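Local coordinates for Phosphoglucomutase/phosphomannomutase family protein (Burkholderia thailandensis, PDB 3UW2) that probably moves a phosphate group from one position to another within a sugar phosphate, as a metal-dependent enzyme of the phosphohexose mutase family, at residues V110-S115 against Y175-Q180; A64-R69 against R119-C124; G104-S109 against D356-F361. All blocks are in the same frame, centred on the assembly; numbering follows the deposited sequence.

Contact 1: residues V110-S115 against Y175-Q180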
ATOM      1  N   VAL A 110      14.937  11.332  -5.133  1.00 27.97           N
ATOM      2  CA  VAL A 110      16.396  11.575  -5.020  1.00 31.25           C
ATOM      3  C   VAL A 110      16.994  12.127  -6.296  1.00 32.62           C
ATOM      4  O   VAL A 110      16.442  11.963  -7.381  1.00 33.73           O
ATOM      5  CB  VAL A 110      17.212  10.300  -4.629  1.00 31.26           C
ATOM      6  CG1 VAL A 110      16.647   9.654  -3.326  1.00 33.59           C
ATOM      7  CG2 VAL A 110      17.276   9.302  -5.807  1.00 31.03           C
ATOM      8  N   PRO A 111      18.167  12.769  -6.177  1.00 35.57           N
ATOM      9  CA  PRO A 111      18.863  13.294  -7.370  1.00 36.96           C
ATOM     10  C   PRO A 111      19.195  12.122  -8.300  1.00 36.89           C
ATOM     11  O   PRO A 111      19.500  11.030  -7.818  1.00 40.97           O
ATOM     12  CB  PRO A 111      20.149  13.902  -6.806  1.00 38.63           C
ATOM     13  CG  PRO A 111      19.848  14.167  -5.356  1.00 40.39           C
ATOM     14  CD  PRO A 111      18.777  13.195  -4.901  1.00 35.13           C
ATOM     15  N   LEU A 112      19.074  12.324  -9.609  1.00 35.92           N
ATOM     16  CA  LEU A 112      19.244  11.236 -10.567  1.00 35.72           C
ATOM     17  C   LEU A 112      20.452  11.587 -11.346  1.00 37.22           C
ATOM     18  O   LEU A 112      20.515  12.698 -11.884  1.00 38.57           O
ATOM     19  CB  LEU A 112      18.062  11.198 -11.542  1.00 35.20           C
ATOM     20  CG  LEU A 112      16.769  10.879 -10.796  1.00 32.20           C
ATOM     21  CD1 LEU A 112      15.533  10.988 -11.681  1.00 33.74           C
ATOM     22  CD2 LEU A 112      16.879   9.490 -10.172  1.00 34.59           C
ATOM     23  N   ALA A 113      21.371  10.636 -11.479  1.00 39.45           N
ATOM     24  CA  ALA A 113      22.656  10.909 -12.175  1.00 44.82           C
ATOM     25  C   ALA A 113      22.475  10.681 -13.666  1.00 47.62           C
ATOM     26  O   ALA A 113      23.070   9.770 -14.219  1.00 55.30           O
ATOM     27  CB  ALA A 113      23.751  10.018 -11.622  1.00 43.35           C
ATOM     28  N   LEU A 114      21.617  11.489 -14.287  1.00 48.71           N
ATOM     29  CA  LEU A 114      21.356  11.448 -15.729  1.00 51.40           C
ATOM     30  C   LEU A 114      22.579  11.841 -16.607  1.00 56.20           C
ATOM     31  O   LEU A 114      23.483  12.508 -16.142  1.00 52.82           O
ATOM     32  CB  LEU A 114      20.170  12.346 -16.062  1.00 45.58           C
ATOM     33  CG  LEU A 114      18.848  12.084 -15.336  1.00 44.04           C
ATOM     34  CD1 LEU A 114      17.822  13.055 -15.871  1.00 36.41           C
ATOM     35  CD2 LEU A 114      18.354  10.616 -15.367  1.00 40.52           C
ATOM     36  N   SER A 115      22.592  11.429 -17.879  1.00 57.79           N
ATOM     37  CA  SER A 115      23.793  11.570 -18.694  1.00 60.13           C
ATOM     38  C   SER A 115      24.064  13.035 -19.014  1.00 61.57           C
ATOM     39  O   SER A 115      25.209  13.431 -19.207  1.00 69.12           O
ATOM     40  CB  SER A 115      23.706  10.704 -19.952  1.00 62.26           C
ATOM     41  OG  SER A 115      22.891  11.322 -20.931  1.00 69.50           O
ATOM     42  N   TYR A 175      16.725   5.529 -17.733  1.00 32.26           N
ATOM     43  CA  TYR A 175      17.644   5.605 -16.626  1.00 34.51           C
ATOM     44  C   TYR A 175      17.416   4.442 -15.682  1.00 34.83           C
ATOM     45  O   TYR A 175      16.279   4.196 -15.247  1.00 31.32           O
ATOM     46  CB  TYR A 175      17.483   6.938 -15.849  1.00 35.58           C
ATOM     47  CG  TYR A 175      18.478   7.058 -14.726  1.00 39.30           C
ATOM     48  CD1 TYR A 175      19.850   7.284 -14.995  1.00 42.49           C
ATOM     49  CD2 TYR A 175      18.078   6.878 -13.383  1.00 36.36           C
ATOM     50  CE1 TYR A 175      20.777   7.367 -13.949  1.00 44.73           C
ATOM     51  CE2 TYR A 175      18.990   6.969 -12.331  1.00 38.79           C
ATOM     52  CZ  TYR A 175      20.342   7.213 -12.615  1.00 43.81           C
ATOM     53  OH  TYR A 175      21.257   7.298 -11.586  1.00 44.49           O
ATOM     54  N   ASP A 176      18.487   3.711 -15.376  1.00 33.40           N
ATOM     55  CA  ASP A 176      18.322   2.612 -14.440  1.00 33.37           C
ATOM     56  C   ASP A 176      18.701   3.092 -13.037  1.00 32.43           C
ATOM     57  O   ASP A 176      19.840   3.390 -12.751  1.00 34.64           O
ATOM     58  CB  ASP A 176      19.103   1.349 -14.893  1.00 35.16           C
ATOM     59  CG  ASP A 176      18.821   0.098 -14.000  1.00 36.87           C
ATOM     60  OD1 ASP A 176      18.100   0.119 -13.004  1.00 37.15           O
ATOM     61  OD2 ASP A 176      19.364  -0.944 -14.316  1.00 47.20           O
ATOM     62  N   VAL A 177      17.718   3.104 -12.166  1.00 30.95           N
ATOM     63  CA  VAL A 177      17.829   3.596 -10.777  1.00 31.48           C
ATOM     64  C   VAL A 177      17.985   2.420  -9.736  1.00 29.79           C
ATOM     65  O   VAL A 177      18.126   2.643  -8.506  1.00 28.86           O
ATOM     66  CB  VAL A 177      16.570   4.437 -10.455  1.00 31.31           C
ATOM     67  CG1 VAL A 177      15.410   3.536 -10.070  1.00 28.77           C
ATOM     68  CG2 VAL A 177      16.847   5.401  -9.308  1.00 33.90           C
ATOM     69  N   ALA A 178      18.060   1.185 -10.228  1.00 27.89           N
ATOM     70  CA  ALA A 178      18.142   0.023  -9.312  1.00 30.88           C
ATOM     71  C   ALA A 178      19.384  -0.003  -8.420  1.00 31.64           C
ATOM     72  O   ALA A 178      19.294  -0.295  -7.224  1.00 29.28           O
ATOM     73  CB  ALA A 178      18.035  -1.284 -10.115  1.00 36.38           C
ATOM     74  N   ASP A 179      20.539   0.291  -8.991  1.00 29.91           N
ATOM     75  CA  ASP A 179      21.773   0.258  -8.226  1.00 35.91           C
ATOM     76  C   ASP A 179      21.721   1.325  -7.128  1.00 33.59           C
ATOM     77  O   ASP A 179      22.124   1.027  -6.006  1.00 32.53           O
ATOM     78  CB  ASP A 179      22.997   0.579  -9.097  1.00 37.68           C
ATOM     79  CG  ASP A 179      23.355  -0.542 -10.048  1.00 43.56           C
ATOM     80  OD1 ASP A 179      22.790  -1.654  -9.969  1.00 43.61           O
ATOM     81  OD2 ASP A 179      24.221  -0.285 -10.902  1.00 50.45           O
ATOM     82  N   GLN A 180      21.289   2.559  -7.453  1.00 32.14           N
ATOM     83  CA  GLN A 180      21.167   3.597  -6.400  1.00 34.28           C
ATOM     84  C   GLN A 180      20.206   3.105  -5.301  1.00 32.52           C
ATOM     85  O   GLN A 180      20.433   3.293  -4.121  1.00 32.79           O
ATOM     86  CB  GLN A 180      20.561   4.895  -6.898  1.00 34.46           C
ATOM     87  CG  GLN A 180      21.495   5.770  -7.655  1.00 41.10           C
ATOM     88  CD  GLN A 180      20.812   7.027  -8.114  1.00 44.06           C
ATOM     89  OE1 GLN A 180      20.656   7.266  -9.313  1.00 49.25           O
ATOM     90  NE2 GLN A 180      20.433   7.858  -7.168  1.00 41.20           N
TER
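L114 and Y175 bring the two backbones closest, with CA atoms 7.0 Å apart, and L112 and V177 follow at 7.8 Å. The Y175 ring does most of the bridging. Its CG stands anti to the backbone N (chi1 -177°), which sends the ring across to the short, weakly bonded strand at about 112-114. L114 lays CD2 over one face of that ring, 4.0 Å from its centroid and 30° off the normal, a CH-pi contact. L112 CD2 touches Y175 CE2 at 3.9 Å and reaches V177 CG2 as well. At the phenol end, A113 N gives Y175 OH a weak hydrogen bond of 3.3 Å; A113 is the centre of an inverse gamma turn. Q180 OE1 lies at the ring edge, in its plane, but its 2.4 Å separation from Y175 OH is too short to be trusted in detail. The other half of that amide sends a long, weak bond from Q180 NE2 to P111 O (3.4 Å, 165° at the hydrogen). The contact thus packs the start of helix 178-186 against part of the alpha/beta/alpha domain I range. Around it, L114 and Y175 both pack on V94 of strand 92-98, and V177 and Q180 touch F106 of helix 101-107.

Contact 2: residues A64-R69 against R119-C124. With EDO (1,2-ethanediol), chain E; EDO (1,2-ethanediol), chain C.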
ATOM      1  N   ALA A  64       9.173  17.869 -15.672  1.00 29.71           N
ATOM      2  CA  ALA A  64       9.671  16.524 -15.844  1.00 27.63           C
ATOM      3  C   ALA A  64       8.856  15.538 -15.014  1.00 28.33           C
ATOM      4  O   ALA A  64       8.357  15.891 -13.977  1.00 25.79           O
ATOM      5  CB  ALA A  64      11.146  16.407 -15.482  1.00 30.08           C
ATOM      6  N   VAL A  65       8.787  14.292 -15.486  1.00 26.31           N
ATOM      7  CA  VAL A  65       8.077  13.248 -14.814  1.00 24.59           C
ATOM      8  C   VAL A  65       8.856  11.946 -15.018  1.00 26.35           C
ATOM      9  O   VAL A  65       9.261  11.608 -16.167  1.00 28.10           O
ATOM     10  CB  VAL A  65       6.653  13.056 -15.415  1.00 24.74           C
ATOM     11  CG1 VAL A  65       5.981  11.870 -14.716  1.00 24.11           C
ATOM     12  CG2 VAL A  65       5.779  14.292 -15.126  1.00 25.11           C
ATOM     13  N   VAL A  66       9.042  11.197 -13.932  1.00 25.03           N
ATOM     14  CA  VAL A  66       9.571   9.839 -14.012  1.00 25.48           C
ATOM     15  C   VAL A  66       8.435   8.888 -14.402  1.00 28.38           C
ATOM     16  O   VAL A  66       7.301   9.005 -13.859  1.00 26.33           O
ATOM     17  CB  VAL A  66      10.048   9.424 -12.592  1.00 26.73           C
ATOM     18  CG1 VAL A  66      10.411   7.938 -12.491  1.00 24.92           C
ATOM     19  CG2 VAL A  66      11.264  10.228 -12.216  1.00 28.25           C
ATOM     20  N   VAL A  67       8.699   7.915 -15.286  1.00 26.50           N
ATOM     21  CA  VAL A  67       7.681   6.874 -15.535  1.00 26.14           C
ATOM     22  C   VAL A  67       8.267   5.481 -15.269  1.00 26.31           C
ATOM     23  O   VAL A  67       9.446   5.311 -15.360  1.00 25.02           O
ATOM     24  CB  VAL A  67       7.086   6.894 -16.968  1.00 27.18           C
ATOM     25  CG1 VAL A  67       6.404   8.224 -17.244  1.00 25.42           C
ATOM     26  CG2 VAL A  67       8.161   6.599 -18.006  1.00 24.36           C
ATOM     27  N   ALA A  68       7.433   4.508 -14.875  1.00 24.91           N
ATOM     28  CA  ALA A  68       7.896   3.173 -14.582  1.00 25.44           C
ATOM     29  C   ALA A  68       6.702   2.253 -14.842  1.00 25.92           C
ATOM     30  O   ALA A  68       5.557   2.732 -14.981  1.00 23.38           O
ATOM     31  CB  ALA A  68       8.343   3.079 -13.086  1.00 26.10           C
ATOM     32  N   ARG A  69       6.978   0.957 -14.896  1.00 24.91           N
ATOM     33  CA  ARG A  69       5.910  -0.018 -15.102  1.00 25.96           C
ATOM     34  C   ARG A  69       6.151  -1.265 -14.280  1.00 24.52           C
ATOM     35  O   ARG A  69       7.311  -1.561 -13.898  1.00 22.25           O
ATOM     36  CB  ARG A  69       5.789  -0.345 -16.625  1.00 25.75           C
ATOM     37  CG  ARG A  69       7.070  -0.974 -17.197  1.00 28.55           C
ATOM     38  CD  ARG A  69       6.750  -1.498 -18.609  1.00 26.97           C
ATOM     39  NE  ARG A  69       7.888  -2.164 -19.210  1.00 25.46           N
ATOM     40  CZ  ARG A  69       8.181  -3.477 -19.142  1.00 29.87           C
ATOM     41  NH1 ARG A  69       7.441  -4.400 -18.445  1.00 27.28           N
ATOM     42  NH2 ARG A  69       9.255  -3.875 -19.804  1.00 31.83           N
ATOM     43  N   ARG A 119      19.767  15.512 -11.968  1.00 38.48           N
ATOM     44  CA  ARG A 119      18.527  16.236 -12.075  1.00 39.57           C
ATOM     45  C   ARG A 119      17.561  15.661 -11.040  1.00 37.83           C
ATOM     46  O   ARG A 119      17.550  14.452 -10.760  1.00 34.55           O
ATOM     47  CB  ARG A 119      17.954  16.140 -13.512  1.00 39.25           C
ATOM     48  CG  ARG A 119      16.631  16.860 -13.752  1.00 40.89           C
ATOM     49  CD  ARG A 119      16.187  16.770 -15.235  1.00 43.72           C
ATOM     50  NE  ARG A 119      15.009  17.619 -15.516  1.00 44.13           N
ATOM     51  CZ  ARG A 119      14.455  17.823 -16.724  1.00 44.34           C
ATOM     52  NH1 ARG A 119      14.938  17.249 -17.819  1.00 42.56           N
ATOM     53  NH2 ARG A 119      13.395  18.613 -16.848  1.00 45.14           N
ATOM     54  N   ARG A 120      16.803  16.554 -10.446  1.00 35.55           N
ATOM     55  CA  ARG A 120      15.840  16.162  -9.460  1.00 40.05           C
ATOM     56  C   ARG A 120      14.455  16.184 -10.125  1.00 34.88           C
ATOM     57  O   ARG A 120      14.081  17.213 -10.733  1.00 34.78           O
ATOM     58  CB  ARG A 120      15.974  17.146  -8.286  1.00 40.89           C
ATOM     59  CG  ARG A 120      15.133  16.813  -7.060  1.00 43.78           C
ATOM     60  CD  ARG A 120      15.475  15.515  -6.313  1.00 44.33           C
ATOM     61  NE  ARG A 120      14.570  15.471  -5.157  1.00 43.10           N
ATOM     62  CZ  ARG A 120      13.339  14.955  -5.191  1.00 42.09           C
ATOM     63  NH1 ARG A 120      12.907  14.365  -6.297  1.00 35.13           N
ATOM     64  NH2 ARG A 120      12.551  15.016  -4.108  1.00 41.48           N
ATOM     65  N   VAL A 121      13.692  15.082 -10.055  1.00 34.64           N
ATOM     66  CA  VAL A 121      12.389  15.043 -10.743  1.00 29.43           C
ATOM     67  C   VAL A 121      11.334  14.565  -9.758  1.00 31.37           C
ATOM     68  O   VAL A 121      11.327  13.394  -9.408  1.00 29.87           O
ATOM     69  CB  VAL A 121      12.416  14.098 -11.983  1.00 29.87           C
ATOM     70  CG1 VAL A 121      11.055  14.038 -12.697  1.00 26.63           C
ATOM     71  CG2 VAL A 121      13.483  14.486 -13.023  1.00 29.23           C
ATOM     72  N   ASP A 122      10.411  15.415  -9.343  1.00 29.42           N
ATOM     73  CA  ASP A 122       9.614  15.056  -8.202  1.00 29.75           C
ATOM     74  C   ASP A 122       8.187  14.654  -8.539  1.00 30.53           C
ATOM     75  O   ASP A 122       7.341  14.522  -7.631  1.00 30.97           O
ATOM     76  CB  ASP A 122       9.675  16.144  -7.106  1.00 31.23           C
ATOM     77  CG  ASP A 122       9.009  17.450  -7.517  1.00 32.63           C
ATOM     78  OD1 ASP A 122       8.697  17.629  -8.688  1.00 30.85           O
ATOM     79  OD2 ASP A 122       8.811  18.297  -6.634  1.00 37.95           O
ATOM     80  N   SER A 123       7.909  14.370  -9.811  1.00 28.27           N
ATOM     81  CA  SER A 123       6.582  13.739 -10.117  1.00 26.98           C
ATOM     82  C   SER A 123       6.826  12.365 -10.767  1.00 25.93           C
ATOM     83  O   SER A 123       7.858  12.180 -11.385  1.00 27.01           O
ATOM     84  CB  SER A 123       5.795  14.644 -11.075  1.00 26.49           C
ATOM     85  OG  SER A 123       5.629  15.919 -10.472  1.00 28.64           O
ATOM     86  N   CYS A 124       5.922  11.390 -10.617  1.00 27.49           N
ATOM     87  CA  CYS A 124       6.115  10.107 -11.327  1.00 26.10           C
ATOM     88  C   CYS A 124       4.814   9.483 -11.589  1.00 27.78           C
ATOM     89  O   CYS A 124       3.841   9.760 -10.855  1.00 27.59           O
ATOM     90  CB  CYS A 124       6.951   9.092 -10.544  1.00 30.23           C
ATOM     91  SG  CYS A 124       6.251   8.609  -8.943  1.00 36.08           S
TER
HETATM   92  C1  EDO E 468      16.931  17.199  -2.544  1.00 64.50           C
HETATM   93  O1  EDO E 468      16.526  16.949  -3.891  1.00 59.35           O
HETATM   94  C2  EDO E 468      15.671  17.564  -1.785  1.00 64.96           C
HETATM   95  O2  EDO E 468      14.725  16.486  -1.813  1.00 60.88           O
HETATM   96  C1  EDO C 466       7.179  -7.429 -19.851  1.00 50.93           C
HETATM   97  O1  EDO C 466       7.832  -7.316 -18.562  1.00 42.12           O
HETATM   98  C2  EDO C 466       5.831  -8.151 -19.804  1.00 45.54           C
HETATM   99  O2  EDO C 466       5.913  -9.066 -18.710  1.00 41.80           O
HETATM  100  O   HOH W   1       7.180  17.548 -11.436  1.00 37.23           O
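V121 CG1 sits at the apolar centre, 3.7 Å from A64 CB and 3.8 Å from V66 CG2. The methyl is anti to its own backbone N (chi1 179°), a torsion that turns it onto the 64-69 strand between these two residues. V66 and C124 extend the apolar patch with their CB atoms 3.7 Å apart, on the same face of the sheet, where the two residues form a parallel bridge. Beside it V66 N donates to S123 O at 3.0 Å, with 164° at the hydrogen. C124 CA approaches V66 O in a CA-H...O contact. Farther out, a water donates to A64 O and D122 OD1, joining the strand to the loop, while S123 OG is hydrogen-bonded to R144 N. At the remaining edge A64 CB lies over one face of the R119 guanidinium, 3.4 Å from NH2. R119 reaches there through an extended chain, and salt bridges to D92 and D63 hold its end. The bridge belongs to the mixed sheet of the alpha/beta/alpha domain I, in which 64-69 runs between parallel strands 92-98, bonded through V65, and 124-127, where V66 pairs with I125. V65 packs against helices 43-59 and 75-88, and C124 touches A108, just beyond helix 101-107.

Contact 3: residues G104-S109 against D356-F361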
ATOM      1  N   GLY A 104       9.876   3.521  -8.434  1.00 25.32           N
ATOM      2  CA  GLY A 104       9.448   4.739  -9.145  1.00 25.28           C
ATOM      3  C   GLY A 104       9.307   5.906  -8.120  1.00 25.52           C
ATOM      4  O   GLY A 104       9.819   7.030  -8.374  1.00 27.35           O
ATOM      5  N   TYR A 105       8.728   5.644  -6.938  1.00 24.22           N
ATOM      6  CA  TYR A 105       8.634   6.687  -5.886  1.00 25.96           C
ATOM      7  C   TYR A 105      10.041   7.125  -5.482  1.00 24.99           C
ATOM      8  O   TYR A 105      10.321   8.312  -5.293  1.00 28.08           O
ATOM      9  CB  TYR A 105       7.936   6.177  -4.621  1.00 23.60           C
ATOM     10  CG  TYR A 105       6.491   5.781  -4.793  1.00 25.18           C
ATOM     11  CD1 TYR A 105       5.691   6.240  -5.870  1.00 24.36           C
ATOM     12  CD2 TYR A 105       5.900   4.922  -3.850  1.00 27.23           C
ATOM     13  CE1 TYR A 105       4.295   5.841  -5.950  1.00 25.33           C
ATOM     14  CE2 TYR A 105       4.569   4.584  -3.921  1.00 26.16           C
ATOM     15  CZ  TYR A 105       3.768   5.017  -4.970  1.00 25.44           C
ATOM     16  OH  TYR A 105       2.403   4.533  -4.982  1.00 25.91           O
ATOM     17  N   PHE A 106      10.947   6.148  -5.398  1.00 25.22           N
ATOM     18  CA  PHE A 106      12.293   6.453  -4.938  1.00 26.61           C
ATOM     19  C   PHE A 106      12.966   7.348  -6.009  1.00 26.33           C
ATOM     20  O   PHE A 106      13.697   8.317  -5.658  1.00 27.52           O
ATOM     21  CB  PHE A 106      13.070   5.155  -4.719  1.00 25.23           C
ATOM     22  CG  PHE A 106      14.581   5.364  -4.487  1.00 27.60           C
ATOM     23  CD1 PHE A 106      15.063   5.731  -3.238  1.00 27.51           C
ATOM     24  CD2 PHE A 106      15.496   5.178  -5.512  1.00 27.62           C
ATOM     25  CE1 PHE A 106      16.425   5.877  -3.004  1.00 29.69           C
ATOM     26  CE2 PHE A 106      16.902   5.385  -5.294  1.00 28.79           C
ATOM     27  CZ  PHE A 106      17.352   5.717  -4.051  1.00 29.65           C
ATOM     28  N   ALA A 107      12.759   7.023  -7.300  1.00 24.14           N
ATOM     29  CA  ALA A 107      13.330   7.871  -8.384  1.00 26.07           C
ATOM     30  C   ALA A 107      12.775   9.329  -8.302  1.00 25.66           C
ATOM     31  O   ALA A 107      13.436  10.244  -8.655  1.00 25.66           O
ATOM     32  CB  ALA A 107      13.037   7.261  -9.782  1.00 24.80           C
ATOM     33  N   ALA A 108      11.551   9.503  -7.795  1.00 25.78           N
ATOM     34  CA  ALA A 108      10.937  10.810  -7.687  1.00 25.70           C
ATOM     35  C   ALA A 108      11.347  11.463  -6.330  1.00 27.36           C
ATOM     36  O   ALA A 108      10.942  12.593  -6.019  1.00 28.16           O
ATOM     37  CB  ALA A 108       9.406  10.677  -7.827  1.00 26.53           C
ATOM     38  N   SER A 109      12.281  10.830  -5.608  1.00 26.34           N
ATOM     39  CA  SER A 109      12.680  11.328  -4.273  1.00 28.47           C
ATOM     40  C   SER A 109      14.126  11.773  -4.188  1.00 29.28           C
ATOM     41  O   SER A 109      14.499  12.426  -3.195  1.00 30.96           O
ATOM     42  CB  SER A 109      12.458  10.256  -3.199  1.00 27.66           C
ATOM     43  OG  SER A 109      11.051   9.951  -3.156  1.00 27.16           O
ATOM     44  N   ASP A 356      11.172   7.898   9.015  1.00 27.55           N
ATOM     45  CA  ASP A 356      12.467   7.648   9.757  1.00 26.64           C
ATOM     46  C   ASP A 356      13.471   6.902   8.892  1.00 27.37           C
ATOM     47  O   ASP A 356      13.139   5.808   8.382  1.00 28.97           O
ATOM     48  CB  ASP A 356      12.110   6.800  10.981  1.00 29.08           C
ATOM     49  CG  ASP A 356      13.325   6.245  11.684  1.00 28.59           C
ATOM     50  OD1 ASP A 356      13.928   7.043  12.401  1.00 28.23           O
ATOM     51  OD2 ASP A 356      13.621   5.039  11.592  1.00 27.03           O
ATOM     52  N   ARG A 357      14.640   7.510   8.620  1.00 27.66           N
ATOM     53  CA  ARG A 357      15.771   6.887   7.863  1.00 29.08           C
ATOM     54  C   ARG A 357      15.412   6.604   6.411  1.00 30.63           C
ATOM     55  O   ARG A 357      16.122   5.868   5.707  1.00 28.63           O
ATOM     56  CB  ARG A 357      16.217   5.559   8.519  1.00 29.81           C
ATOM     57  CG  ARG A 357      16.811   5.767   9.910  1.00 30.20           C
ATOM     58  CD  ARG A 357      16.949   4.453  10.701  1.00 30.02           C
ATOM     59  NE  ARG A 357      17.761   3.435   9.995  1.00 27.36           N
ATOM     60  CZ  ARG A 357      17.654   2.136  10.240  1.00 28.57           C
ATOM     61  NH1 ARG A 357      16.777   1.651  11.179  1.00 27.12           N
ATOM     62  NH2 ARG A 357      18.368   1.312   9.522  1.00 29.75           N
ATOM     63  N   TRP A 358      14.314   7.192   5.968  1.00 30.94           N
ATOM     64  CA  TRP A 358      13.806   6.879   4.632  1.00 30.45           C
ATOM     65  C   TRP A 358      13.171   8.093   3.951  1.00 28.78           C
ATOM     66  O   TRP A 358      13.580   9.199   4.215  1.00 28.81           O
ATOM     67  CB  TRP A 358      12.900   5.636   4.724  1.00 26.59           C
ATOM     68  CG  TRP A 358      12.506   4.965   3.395  1.00 27.63           C
ATOM     69  CD1 TRP A 358      11.229   4.642   2.948  1.00 28.24           C
ATOM     70  CD2 TRP A 358      13.415   4.392   2.419  1.00 25.63           C
ATOM     71  NE1 TRP A 358      11.302   3.962   1.745  1.00 27.88           N
ATOM     72  CE2 TRP A 358      12.597   3.803   1.383  1.00 26.86           C
ATOM     73  CE3 TRP A 358      14.825   4.368   2.286  1.00 25.80           C
ATOM     74  CZ2 TRP A 358      13.164   3.181   0.255  1.00 26.52           C
ATOM     75  CZ3 TRP A 358      15.373   3.755   1.167  1.00 26.83           C
ATOM     76  CH2 TRP A 358      14.566   3.198   0.163  1.00 28.28           C
ATOM     77  N   TYR A 359      12.154   7.905   3.092  1.00 28.50           N
ATOM     78  CA  TYR A 359      11.605   8.987   2.257  1.00 27.74           C
ATOM     79  C   TYR A 359      10.089   9.137   2.466  1.00 29.00           C
ATOM     80  O   TYR A 359       9.462  10.031   1.911  1.00 32.05           O
ATOM     81  CB  TYR A 359      11.867   8.663   0.756  1.00 26.78           C
ATOM     82  CG  TYR A 359      13.341   8.618   0.518  1.00 26.45           C
ATOM     83  CD1 TYR A 359      14.045   9.783   0.329  1.00 32.23           C
ATOM     84  CD2 TYR A 359      14.052   7.395   0.558  1.00 26.61           C
ATOM     85  CE1 TYR A 359      15.436   9.751   0.142  1.00 29.98           C
ATOM     86  CE2 TYR A 359      15.428   7.351   0.364  1.00 26.04           C
ATOM     87  CZ  TYR A 359      16.095   8.521   0.183  1.00 29.35           C
ATOM     88  OH  TYR A 359      17.453   8.466   0.052  1.00 32.10           O
ATOM     89  N   GLY A 360       9.506   8.239   3.230  1.00 26.86           N
ATOM     90  CA  GLY A 360       8.100   8.445   3.625  1.00 23.69           C
ATOM     91  C   GLY A 360       7.090   7.842   2.671  1.00 26.32           C
ATOM     92  O   GLY A 360       5.888   7.934   2.939  1.00 32.24           O
ATOM     93  N   PHE A 361       7.523   7.197   1.579  1.00 25.24           N
ATOM     94  CA  PHE A 361       6.579   6.433   0.720  1.00 26.15           C
ATOM     95  C   PHE A 361       6.501   4.982   1.192  1.00 26.78           C
ATOM     96  O   PHE A 361       7.465   4.434   1.779  1.00 26.35           O
ATOM     97  CB  PHE A 361       6.931   6.497  -0.792  1.00 26.34           C
ATOM     98  CG  PHE A 361       8.369   6.126  -1.105  1.00 24.06           C
ATOM     99  CD1 PHE A 361       8.747   4.792  -1.156  1.00 22.31           C
ATOM    100  CD2 PHE A 361       9.298   7.096  -1.376  1.00 26.76           C
ATOM    101  CE1 PHE A 361      10.050   4.402  -1.471  1.00 24.54           C
ATOM    102  CE2 PHE A 361      10.628   6.745  -1.697  1.00 25.49           C
ATOM    103  CZ  PHE A 361      11.000   5.411  -1.742  1.00 25.55           C
TER
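An interdomain aromatic cluster joins the end of helix 101-107, in the domain I range, to the loop between strand 352-354 and helix 364-375, in the domain III range. Y105 CB lies over one face of the F361 ring, 3.7 Å from its centroid and 17° off the normal. The Y105 ring in turn offers its edge to that face, in an offset edge-to-face pair with planes at 61°. The far end of F361 reaches the helix, with CZ 3.6 Å from F106 CB. A second offset edge-to-face pair has the edge of F106 toward the face of Y359, centroids 5.7 Å apart and planes at 81°; here F106 CE1 meets Y359 CE2 at 3.8 Å. S109 CB packs on Y359 CD1, and S109 OG, near the plane of the F361 ring, is 3.5 Å from F361 CE2. That hydroxyl donates to Y105 O (2.8 Å), from above the carbonyl plane, so its polar need is met within its own segment. Y359 OH is instead hydrogen-bonded to R184 of helix 178-186. No hydrogen bond crosses between the segments: the interface rests on ring packing and apolar contact, and both hydroxyls find their partners away from the opposing segment.

In the fold
The three contacts cluster on one side of the chain's centre, with their own centres 11 to 13 Å apart. Contact 1 and contact 2 are joined by a probable hydrogen bond, L112 N to R119 O at 2.9 Å. R120 links contact 2 to contact 3, its NH1 2.7 Å from A108 O, another probable bond. Contacts 1 and 3 meet through packing: V110 CG1 is 3.7 Å from Y359 OH, and V177 CG2 is 4.0 Å from F106 CE2. Contact 3 lies nearest the zinc, whose ligands are D264, D266 and D268; the Y105 side chain is about 8 Å from the ion, against about 13 Å for C124 of contact 2. Contact 1 lies away from this site.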